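Local structure of hydroquinone dioxygenase small subunit (Pseudomonas sp., 4ZXA) at residues F41-N46 / V63-A68; K52-L57 / S158-A163; I84-E89 / V147-T152. The protein is the small cupin subunit of a two-subunit, iron(II)-dependent hydroquinone 1,2-dioxygenase, which probably opens the hydroquinone ring with molecular oxygen. One frame throughout, in Å; residues are numbered along the deposited sequence.

Contact 1 of 3, residues F41-N46 / V63-A68; sequences FEVAQN and VETLRA
Ala44 meets Thr65 and Arg67 where the short helix 40-45 lies on a beta-sheet of this cupin subunit, a helix-on-sheet contact against strand 61-69. The axes of the two segments approach to 7.5 Å, with their N-to-C directions 51° apart. At the centre the methyl of Ala44 sits between two strand side chains that point the same way: its CB is 4.1 Å from Thr65 CG2 and 4.1 Å from Arg67 CB. So small a side chain allows the backbones to come close, Ala44 CA and Arg67 CA being 4.7 Å apart. One residue earlier in the helix, Val43 CG1 touches both CB and CG2 of Thr65, the two branched side chains crossing obliquely. Thr65 turns its methyl rather than its hydroxyl to the helix, since CG2 stands anti to the backbone N while OG1 lies beside it.

Arg67 supplies the polar part. Its chain, extended from CG to NE, runs past the last turn of the helix and passes the carbonyl of Ala44, with CD 3.3 Å from Ala44 O. In the next shell, Val43 and Ala44 also rest on Val53 and Val147, respectively, of the two strands flanking 61-69, Asn39 OD1 accepts bonds from the backbone N of Phe41 and Glu42, and a salt bridge from NE to Glu69 OE1 helps hold the guanidinium in place. From there Arg67 NH1 donates to Ala44 O at 3.2 Å, nearly straight at 167°; the oxygen lies in the guanidinium plane, whereas the nitrogen stands above the carbonyl plane.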
ATOM      1  N   PHE A  41      -4.613  17.125  30.079  1.00 23.42           N
ATOM      2  CA  PHE A  41      -3.953  16.911  31.341  1.00 28.07           C
ATOM      3  C   PHE A  41      -3.076  18.099  31.695  1.00 27.27           C
ATOM      4  O   PHE A  41      -3.153  18.609  32.808  1.00 26.13           O
ATOM      5  CB  PHE A  41      -3.230  15.561  31.356  1.00 26.57           C
ATOM      6  CG  PHE A  41      -4.174  14.408  31.232  1.00 25.58           C
ATOM      7  CD1 PHE A  41      -5.030  14.101  32.266  1.00 24.35           C
ATOM      8  CD2 PHE A  41      -4.266  13.684  30.054  1.00 29.49           C
ATOM      9  CE1 PHE A  41      -5.938  13.072  32.145  1.00 29.50           C
ATOM     10  CE2 PHE A  41      -5.172  12.640  29.930  1.00 28.33           C
ATOM     11  CZ  PHE A  41      -6.011  12.339  30.976  1.00 26.57           C
ATOM     12  N   GLU A  42      -2.279  18.563  30.744  1.00 27.35           N
ATOM     13  CA  GLU A  42      -1.572  19.818  30.931  1.00 30.54           C
ATOM     14  C   GLU A  42      -2.565  20.918  31.304  1.00 29.94           C
ATOM     15  O   GLU A  42      -2.340  21.684  32.247  1.00 36.39           O
ATOM     16  CB  GLU A  42      -0.776  20.204  29.674  1.00 30.85           C
ATOM     17  CG  GLU A  42       0.175  21.369  29.895  1.00 25.82           C
ATOM     18  CD  GLU A  42       1.183  21.513  28.778  1.00 37.40           C
ATOM     19  OE1 GLU A  42       0.780  21.508  27.591  1.00 29.94           O
ATOM     20  OE2 GLU A  42       2.392  21.615  29.088  1.00 42.58           O
ATOM     21  N   VAL A  43      -3.674  20.985  30.581  1.00 24.62           N
ATOM     22  CA  VAL A  43      -4.663  22.023  30.854  1.00 26.79           C
ATOM     23  C   VAL A  43      -5.206  21.998  32.300  1.00 30.52           C
ATOM     24  O   VAL A  43      -5.207  23.022  32.985  1.00 26.55           O
ATOM     25  CB  VAL A  43      -5.822  22.027  29.821  1.00 23.36           C
ATOM     26  CG1 VAL A  43      -6.991  22.874  30.331  1.00 21.06           C
ATOM     27  CG2 VAL A  43      -5.336  22.554  28.467  1.00 22.08           C
ATOM     28  N   ALA A  44      -5.678  20.838  32.748  1.00 27.28           N
ATOM     29  CA  ALA A  44      -6.201  20.703  34.101  1.00 30.46           C
ATOM     30  C   ALA A  44      -5.104  20.955  35.143  1.00 36.20           C
ATOM     31  O   ALA A  44      -5.367  21.465  36.235  1.00 36.83           O
ATOM     32  CB  ALA A  44      -6.824  19.320  34.299  1.00 27.54           C
ATOM     33  N   GLN A  45      -3.872  20.606  34.790  1.00 36.52           N
ATOM     34  CA  GLN A  45      -2.760  20.740  35.710  1.00 38.27           C
ATOM     35  C   GLN A  45      -2.506  22.201  36.011  1.00 38.92           C
ATOM     36  O   GLN A  45      -1.950  22.527  37.054  1.00 46.86           O
ATOM     37  CB  GLN A  45      -1.498  20.114  35.122  1.00 40.62           C
ATOM     38  CG  GLN A  45      -0.275  20.150  36.048  1.00 45.43           C
ATOM     39  CD  GLN A  45       1.019  19.783  35.318  1.00 53.93           C
ATOM     40  OE1 GLN A  45       1.533  20.562  34.505  1.00 56.80           O
ATOM     41  NE2 GLN A  45       1.542  18.586  35.593  1.00 52.12           N
ATOM     42  N   ASN A  46      -2.919  23.076  35.101  1.00 32.16           N
ATOM     43  CA  ASN A  46      -2.585  24.495  35.197  1.00 35.30           C
ATOM     44  C   ASN A  46      -3.804  25.394  35.318  1.00 33.87           C
ATOM     45  O   ASN A  46      -3.764  26.569  34.932  1.00 33.16           O
ATOM     46  CB  ASN A  46      -1.751  24.938  33.993  1.00 35.15           C
ATOM     47  CG  ASN A  46      -0.449  24.176  33.876  1.00 43.22           C
ATOM     48  OD1 ASN A  46       0.070  23.991  32.780  1.00 54.88           O
ATOM     49  ND2 ASN A  46       0.080  23.717  35.004  1.00 37.27           N
ATOM     50  N   VAL A  63     -15.948  21.803  23.826  1.00 24.78           N
ATOM     51  CA  VAL A  63     -15.435  20.777  24.713  1.00 24.04           C
ATOM     52  C   VAL A  63     -14.630  21.484  25.796  1.00 25.34           C
ATOM     53  O   VAL A  63     -13.661  22.185  25.506  1.00 24.19           O
ATOM     54  CB  VAL A  63     -14.579  19.749  23.987  1.00 24.00           C
ATOM     55  CG1 VAL A  63     -13.910  18.829  24.994  1.00 19.12           C
ATOM     56  CG2 VAL A  63     -15.445  18.949  23.033  1.00 20.88           C
ATOM     57  N   GLU A  64     -15.076  21.332  27.038  1.00 23.84           N
ATOM     58  CA  GLU A  64     -14.420  21.950  28.186  1.00 28.20           C
ATOM     59  C   GLU A  64     -13.634  20.913  28.989  1.00 26.13           C
ATOM     60  O   GLU A  64     -14.042  19.747  29.103  1.00 24.63           O
ATOM     61  CB  GLU A  64     -15.450  22.632  29.098  1.00 28.87           C
ATOM     62  CG  GLU A  64     -16.192  23.788  28.464  1.00 24.55           C
ATOM     63  CD  GLU A  64     -17.406  24.196  29.278  1.00 30.26           C
ATOM     64  OE1 GLU A  64     -17.859  23.375  30.109  1.00 33.82           O
ATOM     65  OE2 GLU A  64     -17.907  25.335  29.089  1.00 27.27           O
ATOM     66  N   THR A  65     -12.495  21.351  29.519  1.00 24.60           N
ATOM     67  CA  THR A  65     -11.694  20.553  30.438  1.00 24.73           C
ATOM     68  C   THR A  65     -11.833  21.121  31.846  1.00 25.24           C
ATOM     69  O   THR A  65     -11.599  22.309  32.067  1.00 25.94           O
ATOM     70  CB  THR A  65     -10.195  20.529  30.033  1.00 24.59           C
ATOM     71  OG1 THR A  65     -10.050  19.888  28.760  1.00 23.88           O
ATOM     72  CG2 THR A  65      -9.374  19.750  31.057  1.00 22.20           C
ATOM     73  N   LEU A  66     -12.247  20.288  32.793  1.00 24.53           N
ATOM     74  CA  LEU A  66     -12.332  20.724  34.191  1.00 29.20           C
ATOM     75  C   LEU A  66     -11.333  19.996  35.086  1.00 34.42           C
ATOM     76  O   LEU A  66     -11.171  18.759  35.008  1.00 25.42           O
ATOM     77  CB  LEU A  66     -13.741  20.541  34.766  1.00 25.53           C
ATOM     78  CG  LEU A  66     -14.867  21.444  34.268  1.00 32.03           C
ATOM     79  CD1 LEU A  66     -15.181  21.151  32.808  1.00 28.54           C
ATOM     80  CD2 LEU A  66     -16.108  21.253  35.125  1.00 24.17           C
ATOM     81  N   ARG A  67     -10.670  20.772  35.941  1.00 33.89           N
ATOM     82  CA  ARG A  67      -9.864  20.199  37.003  1.00 33.41           C
ATOM     83  C   ARG A  67     -10.780  19.896  38.185  1.00 31.89           C
ATOM     84  O   ARG A  67     -11.252  20.808  38.868  1.00 34.25           O
ATOM     85  CB  ARG A  67      -8.746  21.161  37.418  1.00 39.47           C
ATOM     86  CG  ARG A  67      -7.799  20.593  38.465  1.00 32.68           C
ATOM     87  CD  ARG A  67      -6.904  21.661  39.100  1.00 36.13           C
ATOM     88  NE  ARG A  67      -6.237  21.101  40.269  1.00 38.78           N
ATOM     89  CZ  ARG A  67      -5.128  20.376  40.209  1.00 42.26           C
ATOM     90  NH1 ARG A  67      -4.548  20.170  39.028  1.00 42.02           N
ATOM     91  NH2 ARG A  67      -4.595  19.870  41.320  1.00 33.27           N
ATOM     92  N   ALA A  68     -11.044  18.615  38.417  1.00 29.94           N
ATOM     93  CA  ALA A  68     -11.888  18.210  39.534  1.00 32.72           C
ATOM     94  C   ALA A  68     -11.072  18.139  40.835  1.00 36.98           C
ATOM     95  O   ALA A  68     -10.215  17.262  41.012  1.00 32.82           O
ATOM     96  CB  ALA A  68     -12.554  16.870  39.233  1.00 27.53           C
TER

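Contact 2 of 3, residues K52-L57 / S158-A163; sequences KVVVGL and SVEKWA
Val54 and Val159 join two strands by backbone bonds, the parallel pairing that adds the short strand 158-159 to the edge of strand 52-58. Val159 N donates to Lys52 O at 2.8 Å, and Val54 N to Val159 O at 2.9 Å, so one residue both gives and accepts. The carbonyl of Val54 continues the link through a water, which donates to Val54 O and accepts from Lys161 N at 2.7 Å, just before the helix begins. That water lies 3.3 Å above the indole plane of Trp162, over its centre.

The apolar contacts gather round the same indole. Val54 CG1 reaches CZ2 at 3.6 Å, put there by a chi1 of -179° that sets CG1 anti to the backbone N, while CG2 packs on Ser158 CB. Leu57 CB comes obliquely to Trp162 CZ2, 3.8 Å away, and Val55 O lies at the ring edge near CZ3. The bent chain of Lys161 crosses Val53 at about a right angle, its CE against Val53 CG2.

Among the polar side chains, Trp162 NE1 donates to Glu160 OE2 at 3.0 Å; the oxygen lies in the ring plane and is met on its anti side, NE1 tilted 29° from the carboxylate plane. Glu160 OE1 also forms a salt bridge with Lys154, so the carboxylate probably remains ionised and, held at both oxygens, helps fix the indole's rotation against the strand.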
ATOM      1  N   LYS A  52     -14.028  25.992  33.772  1.00 24.83           N
ATOM      2  CA  LYS A  52     -14.422  25.324  32.532  1.00 28.32           C
ATOM      3  C   LYS A  52     -13.585  25.799  31.329  1.00 23.55           C
ATOM      4  O   LYS A  52     -13.944  26.747  30.648  1.00 27.60           O
ATOM      5  CB  LYS A  52     -15.928  25.512  32.310  1.00 23.56           C
ATOM      6  CG  LYS A  52     -16.788  25.032  33.512  1.00 25.52           C
ATOM      7  CD  LYS A  52     -18.279  25.424  33.360  1.00 29.38           C
ATOM      8  CE  LYS A  52     -19.132  24.274  32.828  1.00 31.02           C
ATOM      9  NZ  LYS A  52     -19.365  23.191  33.885  1.00 36.90           N
ATOM     10  N   VAL A  53     -12.455  25.147  31.075  1.00 24.51           N
ATOM     11  CA  VAL A  53     -11.529  25.659  30.071  1.00 26.10           C
ATOM     12  C   VAL A  53     -11.880  25.063  28.728  1.00 30.66           C
ATOM     13  O   VAL A  53     -11.847  23.836  28.554  1.00 27.79           O
ATOM     14  CB  VAL A  53     -10.025  25.345  30.385  1.00 30.40           C
ATOM     15  CG1 VAL A  53      -9.129  25.855  29.252  1.00 24.23           C
ATOM     16  CG2 VAL A  53      -9.588  25.952  31.732  1.00 22.82           C
ATOM     17  N   VAL A  54     -12.239  25.929  27.788  1.00 27.02           N
ATOM     18  CA  VAL A  54     -12.529  25.490  26.439  1.00 26.10           C
ATOM     19  C   VAL A  54     -11.253  24.980  25.769  1.00 26.43           C
ATOM     20  O   VAL A  54     -10.263  25.713  25.664  1.00 21.98           O
ATOM     21  CB  VAL A  54     -13.120  26.627  25.598  1.00 26.52           C
ATOM     22  CG1 VAL A  54     -13.445  26.136  24.184  1.00 21.51           C
ATOM     23  CG2 VAL A  54     -14.353  27.225  26.298  1.00 23.79           C
ATOM     24  N   VAL A  55     -11.296  23.727  25.314  1.00 24.14           N
ATOM     25  CA  VAL A  55     -10.191  23.114  24.575  1.00 26.45           C
ATOM     26  C   VAL A  55     -10.621  22.755  23.157  1.00 28.96           C
ATOM     27  O   VAL A  55      -9.789  22.477  22.299  1.00 30.05           O
ATOM     28  CB  VAL A  55      -9.616  21.871  25.308  1.00 24.86           C
ATOM     29  CG1 VAL A  55      -8.950  22.307  26.615  1.00 28.01           C
ATOM     30  CG2 VAL A  55     -10.707  20.863  25.608  1.00 22.77           C
ATOM     31  N   GLY A  56     -11.926  22.793  22.906  1.00 27.51           N
ATOM     32  CA  GLY A  56     -12.439  22.634  21.560  1.00 20.75           C
ATOM     33  C   GLY A  56     -13.619  23.559  21.347  1.00 26.54           C
ATOM     34  O   GLY A  56     -14.496  23.658  22.213  1.00 26.13           O
ATOM     35  N   LEU A  57     -13.651  24.234  20.197  1.00 23.59           N
ATOM     36  CA  LEU A  57     -14.751  25.137  19.872  1.00 24.66           C
ATOM     37  C   LEU A  57     -15.203  25.012  18.410  1.00 23.91           C
ATOM     38  O   LEU A  57     -14.420  25.257  17.487  1.00 20.04           O
ATOM     39  CB  LEU A  57     -14.351  26.581  20.177  1.00 20.68           C
ATOM     40  CG  LEU A  57     -15.371  27.645  19.783  1.00 21.46           C
ATOM     41  CD1 LEU A  57     -16.706  27.406  20.469  1.00 22.08           C
ATOM     42  CD2 LEU A  57     -14.824  29.024  20.125  1.00 26.36           C
ATOM     43  N   SER A 158     -17.656  29.620  30.467  1.00 25.05           N
ATOM     44  CA  SER A 158     -16.618  29.028  29.636  1.00 25.24           C
ATOM     45  C   SER A 158     -15.422  29.953  29.540  1.00 28.44           C
ATOM     46  O   SER A 158     -15.554  31.137  29.245  1.00 30.94           O
ATOM     47  CB  SER A 158     -17.153  28.702  28.249  1.00 26.67           C
ATOM     48  OG  SER A 158     -18.298  27.873  28.332  1.00 27.28           O
ATOM     49  N   VAL A 159     -14.240  29.422  29.799  1.00 25.33           N
ATOM     50  CA  VAL A 159     -13.059  30.256  29.727  1.00 25.21           C
ATOM     51  C   VAL A 159     -12.250  29.905  28.488  1.00 28.51           C
ATOM     52  O   VAL A 159     -11.919  28.739  28.259  1.00 27.06           O
ATOM     53  CB  VAL A 159     -12.192  30.122  30.998  1.00 29.33           C
ATOM     54  CG1 VAL A 159     -11.086  31.185  31.009  1.00 25.00           C
ATOM     55  CG2 VAL A 159     -13.071  30.242  32.235  1.00 24.22           C
ATOM     56  N   GLU A 160     -11.945  30.917  27.686  1.00 23.61           N
ATOM     57  CA  GLU A 160     -11.053  30.729  26.563  1.00 26.98           C
ATOM     58  C   GLU A 160      -9.685  31.310  26.885  1.00 33.54           C
ATOM     59  O   GLU A 160      -9.569  32.451  27.349  1.00 33.87           O
ATOM     60  CB  GLU A 160     -11.615  31.387  25.305  1.00 28.03           C
ATOM     61  CG  GLU A 160     -12.837  30.688  24.728  1.00 30.46           C
ATOM     62  CD  GLU A 160     -13.395  31.430  23.523  1.00 34.90           C
ATOM     63  OE1 GLU A 160     -14.148  32.403  23.722  1.00 40.40           O
ATOM     64  OE2 GLU A 160     -13.062  31.062  22.379  1.00 28.97           O
ATOM     65  N   LYS A 161      -8.646  30.520  26.649  1.00 34.31           N
ATOM     66  CA  LYS A 161      -7.287  31.005  26.826  1.00 28.51           C
ATOM     67  C   LYS A 161      -6.364  30.253  25.892  1.00 29.50           C
ATOM     68  O   LYS A 161      -5.371  29.649  26.321  1.00 29.79           O
ATOM     69  CB  LYS A 161      -6.833  30.877  28.287  1.00 40.34           C
ATOM     70  CG  LYS A 161      -7.182  29.560  29.000  1.00 40.27           C
ATOM     71  CD  LYS A 161      -6.087  29.207  30.004  1.00 39.62           C
ATOM     72  CE  LYS A 161      -6.639  28.648  31.317  1.00 41.62           C
ATOM     73  NZ  LYS A 161      -5.533  28.028  32.156  1.00 38.69           N
ATOM     74  N   TRP A 162      -6.708  30.300  24.608  1.00 27.41           N
ATOM     75  CA  TRP A 162      -6.003  29.537  23.588  1.00 28.85           C
ATOM     76  C   TRP A 162      -4.494  29.777  23.615  1.00 28.38           C
ATOM     77  O   TRP A 162      -3.707  28.835  23.614  1.00 31.14           O
ATOM     78  CB  TRP A 162      -6.598  29.814  22.190  1.00 31.59           C
ATOM     79  CG  TRP A 162      -8.084  29.566  22.143  1.00 27.46           C
ATOM     80  CD1 TRP A 162      -9.067  30.497  22.259  1.00 24.64           C
ATOM     81  CD2 TRP A 162      -8.746  28.297  21.991  1.00 28.76           C
ATOM     82  NE1 TRP A 162     -10.301  29.894  22.198  1.00 25.91           N
ATOM     83  CE2 TRP A 162     -10.134  28.545  22.034  1.00 24.11           C
ATOM     84  CE3 TRP A 162      -8.296  26.975  21.831  1.00 22.88           C
ATOM     85  CZ2 TRP A 162     -11.084  27.527  21.914  1.00 21.39           C
ATOM     86  CZ3 TRP A 162      -9.237  25.964  21.716  1.00 23.98           C
ATOM     87  CH2 TRP A 162     -10.620  26.247  21.759  1.00 24.13           C
ATOM     88  N   ALA A 163      -4.084  31.035  23.651  1.00 30.94           N
ATOM     89  CA  ALA A 163      -2.660  31.348  23.570  1.00 38.81           C
ATOM     90  C   ALA A 163      -1.894  30.706  24.723  1.00 33.16           C
ATOM     91  O   ALA A 163      -0.712  30.392  24.599  1.00 40.76           O
ATOM     92  CB  ALA A 163      -2.435  32.858  23.527  1.00 35.48           C
TER
HETATM   93  O   HOH W   1      -9.107  28.255  25.266  1.00 29.29           O

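Contact 3 of 3, residues I84-E89 / V147-T152; sequences IVMDGE and VILQQT
Met86 and Leu149 touch across an antiparallel pair of strands, 81-87 and 145-153, in the mixed sheet of the cupin fold. The Met86 side chain begins at CB, 4.2 Å from Val147 CG1 and near Val147 O. With CG anti to the carbonyl carbon (chi1 -78°), the next atom swings over Leu149 and lies 3.6 Å from its CD1. Beyond CG the chain bends at chi2 and chi3, so that SD turns away from Leu149 and CE folds back along its own strand, 3.4 Å from Ile84 CG2; Met86 also packs on Phe220 of the large subunit. Ile84 lies on the same face as Leu149, their CB atoms 4.1 Å apart, and it too meets the large subunit, at Leu219.

Backbone bonds set the register. Ile84 and Leu149 form a hydrogen-bonded pair with two bonds between them, followed by the non-hydrogen-bonded pair of Val85 and Ile148. Then the register slips by one residue: Met86 and Asp87 both face Val147 in a classic beta bulge. Val147 O accepts from Met86 N at 2.8 Å and only weakly from Asp87 N at 3.5 Å, while Val147 N returns a bond to Asp87 O at 3.0 Å.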
ATOM      1  N   ILE A  84     -17.258  13.224  30.872  1.00 23.19           N
ATOM      2  CA  ILE A  84     -16.379  12.054  30.866  1.00 26.78           C
ATOM      3  C   ILE A  84     -15.273  12.254  31.877  1.00 26.12           C
ATOM      4  O   ILE A  84     -14.532  13.238  31.815  1.00 24.57           O
ATOM      5  CB  ILE A  84     -15.654  11.860  29.520  1.00 31.48           C
ATOM      6  CG1 ILE A  84     -16.594  12.105  28.338  1.00 27.07           C
ATOM      7  CG2 ILE A  84     -14.992  10.470  29.464  1.00 23.83           C
ATOM      8  CD1 ILE A  84     -17.313  10.890  27.917  1.00 26.52           C
ATOM      9  N   VAL A  85     -15.136  11.315  32.799  1.00 28.87           N
ATOM     10  CA  VAL A  85     -14.036  11.377  33.748  1.00 28.69           C
ATOM     11  C   VAL A  85     -12.785  10.787  33.121  1.00 27.39           C
ATOM     12  O   VAL A  85     -12.731   9.594  32.832  1.00 31.10           O
ATOM     13  CB  VAL A  85     -14.371  10.623  35.031  1.00 30.26           C
ATOM     14  CG1 VAL A  85     -13.115  10.478  35.901  1.00 32.05           C
ATOM     15  CG2 VAL A  85     -15.477  11.349  35.766  1.00 28.75           C
ATOM     16  N   MET A  86     -11.780  11.627  32.906  1.00 29.02           N
ATOM     17  CA  MET A  86     -10.556  11.203  32.227  1.00 29.05           C
ATOM     18  C   MET A  86      -9.432  10.794  33.192  1.00 28.25           C
ATOM     19  O   MET A  86      -8.467  10.160  32.792  1.00 31.07           O
ATOM     20  CB  MET A  86     -10.087  12.297  31.262  1.00 24.17           C
ATOM     21  CG  MET A  86     -10.872  12.338  29.960  1.00 23.96           C
ATOM     22  SD  MET A  86     -10.514  10.933  28.864  1.00 34.53           S
ATOM     23  CE  MET A  86     -11.702   9.746  29.465  1.00 30.43           C
ATOM     24  N   ASP A  87      -9.577  11.164  34.457  1.00 29.39           N
ATOM     25  CA  ASP A  87      -8.645  10.779  35.505  1.00 28.76           C
ATOM     26  C   ASP A  87      -9.268  11.045  36.881  1.00 32.94           C
ATOM     27  O   ASP A  87     -10.059  11.974  37.048  1.00 32.39           O
ATOM     28  CB  ASP A  87      -7.337  11.548  35.371  1.00 29.45           C
ATOM     29  CG  ASP A  87      -6.324  11.174  36.442  1.00 33.20           C
ATOM     30  OD1 ASP A  87      -6.310  10.002  36.884  1.00 39.95           O
ATOM     31  OD2 ASP A  87      -5.534  12.052  36.836  1.00 27.19           O
ATOM     32  N   GLY A  88      -8.920  10.224  37.863  1.00 30.33           N
ATOM     33  CA  GLY A  88      -9.405  10.438  39.208  1.00 29.15           C
ATOM     34  C   GLY A  88     -10.783   9.847  39.381  1.00 35.91           C
ATOM     35  O   GLY A  88     -11.175   8.927  38.657  1.00 37.33           O
ATOM     36  N   GLU A  89     -11.530  10.382  40.334  1.00 30.50           N
ATOM     37  CA  GLU A  89     -12.838   9.841  40.640  1.00 33.49           C
ATOM     38  C   GLU A  89     -13.780  10.947  41.096  1.00 32.30           C
ATOM     39  O   GLU A  89     -13.539  11.629  42.091  1.00 38.74           O
ATOM     40  CB  GLU A  89     -12.690   8.755  41.703  1.00 39.67           C
ATOM     41  CG  GLU A  89     -13.970   8.058  42.091  1.00 47.30           C
ATOM     42  CD  GLU A  89     -13.700   6.806  42.919  1.00 61.55           C
ATOM     43  OE1 GLU A  89     -14.656   6.305  43.563  1.00 55.19           O
ATOM     44  OE2 GLU A  89     -12.532   6.329  42.918  1.00 57.36           O
ATOM     45  N   VAL A 147      -9.599  14.801  36.309  1.00 33.42           N
ATOM     46  CA  VAL A 147      -9.910  15.554  35.103  1.00 27.20           C
ATOM     47  C   VAL A 147     -11.286  15.188  34.534  1.00 29.83           C
ATOM     48  O   VAL A 147     -11.580  14.005  34.325  1.00 25.94           O
ATOM     49  CB  VAL A 147      -8.841  15.314  34.036  1.00 29.47           C
ATOM     50  CG1 VAL A 147      -9.169  16.094  32.801  1.00 28.99           C
ATOM     51  CG2 VAL A 147      -7.456  15.701  34.562  1.00 26.48           C
ATOM     52  N   ILE A 148     -12.127  16.202  34.312  1.00 28.76           N
ATOM     53  CA  ILE A 148     -13.452  16.008  33.711  1.00 26.49           C
ATOM     54  C   ILE A 148     -13.534  16.666  32.331  1.00 30.74           C
ATOM     55  O   ILE A 148     -13.209  17.855  32.183  1.00 27.72           O
ATOM     56  CB  ILE A 148     -14.581  16.641  34.552  1.00 29.63           C
ATOM     57  CG1 ILE A 148     -14.573  16.130  35.995  1.00 33.06           C
ATOM     58  CG2 ILE A 148     -15.930  16.393  33.895  1.00 24.35           C
ATOM     59  CD1 ILE A 148     -15.623  16.805  36.891  1.00 31.43           C
ATOM     60  N   LEU A 149     -13.967  15.899  31.329  1.00 24.12           N
ATOM     61  CA  LEU A 149     -14.269  16.452  30.015  1.00 22.66           C
ATOM     62  C   LEU A 149     -15.759  16.691  29.930  1.00 27.68           C
ATOM     63  O   LEU A 149     -16.564  15.769  30.139  1.00 25.46           O
ATOM     64  CB  LEU A 149     -13.866  15.489  28.900  1.00 22.50           C
ATOM     65  CG  LEU A 149     -12.469  15.593  28.302  1.00 23.02           C
ATOM     66  CD1 LEU A 149     -12.238  14.449  27.334  1.00 32.67           C
ATOM     67  CD2 LEU A 149     -12.296  16.894  27.586  1.00 26.09           C
ATOM     68  N   GLN A 150     -16.130  17.924  29.618  1.00 22.14           N
ATOM     69  CA  GLN A 150     -17.537  18.257  29.492  1.00 27.21           C
ATOM     70  C   GLN A 150     -17.894  18.658  28.058  1.00 23.73           C
ATOM     71  O   GLN A 150     -17.273  19.558  27.481  1.00 22.86           O
ATOM     72  CB  GLN A 150     -17.915  19.372  30.476  1.00 25.93           C
ATOM     73  CG  GLN A 150     -19.362  19.819  30.368  1.00 30.58           C
ATOM     74  CD  GLN A 150     -19.983  20.176  31.719  1.00 37.64           C
ATOM     75  OE1 GLN A 150     -19.491  19.767  32.778  1.00 32.74           O
ATOM     76  NE2 GLN A 150     -21.083  20.933  31.681  1.00 32.50           N
ATOM     77  N   GLN A 151     -18.894  17.978  27.505  1.00 19.44           N
ATOM     78  CA  GLN A 151     -19.476  18.326  26.214  1.00 23.13           C
ATOM     79  C   GLN A 151     -20.693  19.233  26.401  1.00 22.65           C
ATOM     80  O   GLN A 151     -21.691  18.838  27.005  1.00 17.43           O
ATOM     81  CB  GLN A 151     -19.887  17.058  25.476  1.00 21.96           C
ATOM     82  CG  GLN A 151     -20.636  17.305  24.178  1.00 17.97           C
ATOM     83  CD  GLN A 151     -21.262  16.026  23.672  1.00 20.62           C
ATOM     84  OE1 GLN A 151     -21.429  15.075  24.439  1.00 23.48           O
ATOM     85  NE2 GLN A 151     -21.607  15.984  22.384  1.00 19.94           N
ATOM     86  N   THR A 152     -20.615  20.449  25.877  1.00 18.72           N
ATOM     87  CA  THR A 152     -21.683  21.410  26.118  1.00 25.27           C
ATOM     88  C   THR A 152     -21.660  22.550  25.097  1.00 24.27           C
ATOM     89  O   THR A 152     -21.119  22.389  24.001  1.00 24.00           O
ATOM     90  CB  THR A 152     -21.628  21.958  27.581  1.00 24.26           C
ATOM     91  OG1 THR A 152     -22.801  22.739  27.853  1.00 25.37           O
ATOM     92  CG2 THR A 152     -20.372  22.804  27.811  1.00 19.84           C
TER

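All three contacts reach the mixed sheet in which strands 81-87, 145-153, 61-69, 52-58 and 158-159 lie in that order. Contact 1 has its centre about 10 Å from that of contact 2 and about 9 Å from that of contact 3, while contacts 2 and 3 are about 15 Å apart. Strand 61-69 joins them, bonding through Thr65 N to Val53 O and through Leu66 N to Ile148 O. Along the chain, contacts 1 and 2 alternate, and contact 3 is nested within the loop that contact 2 closes. Near-terminal strand 158-159 thus completes a sheet begun much earlier, and all three contacts include residues that pack on the large subunit.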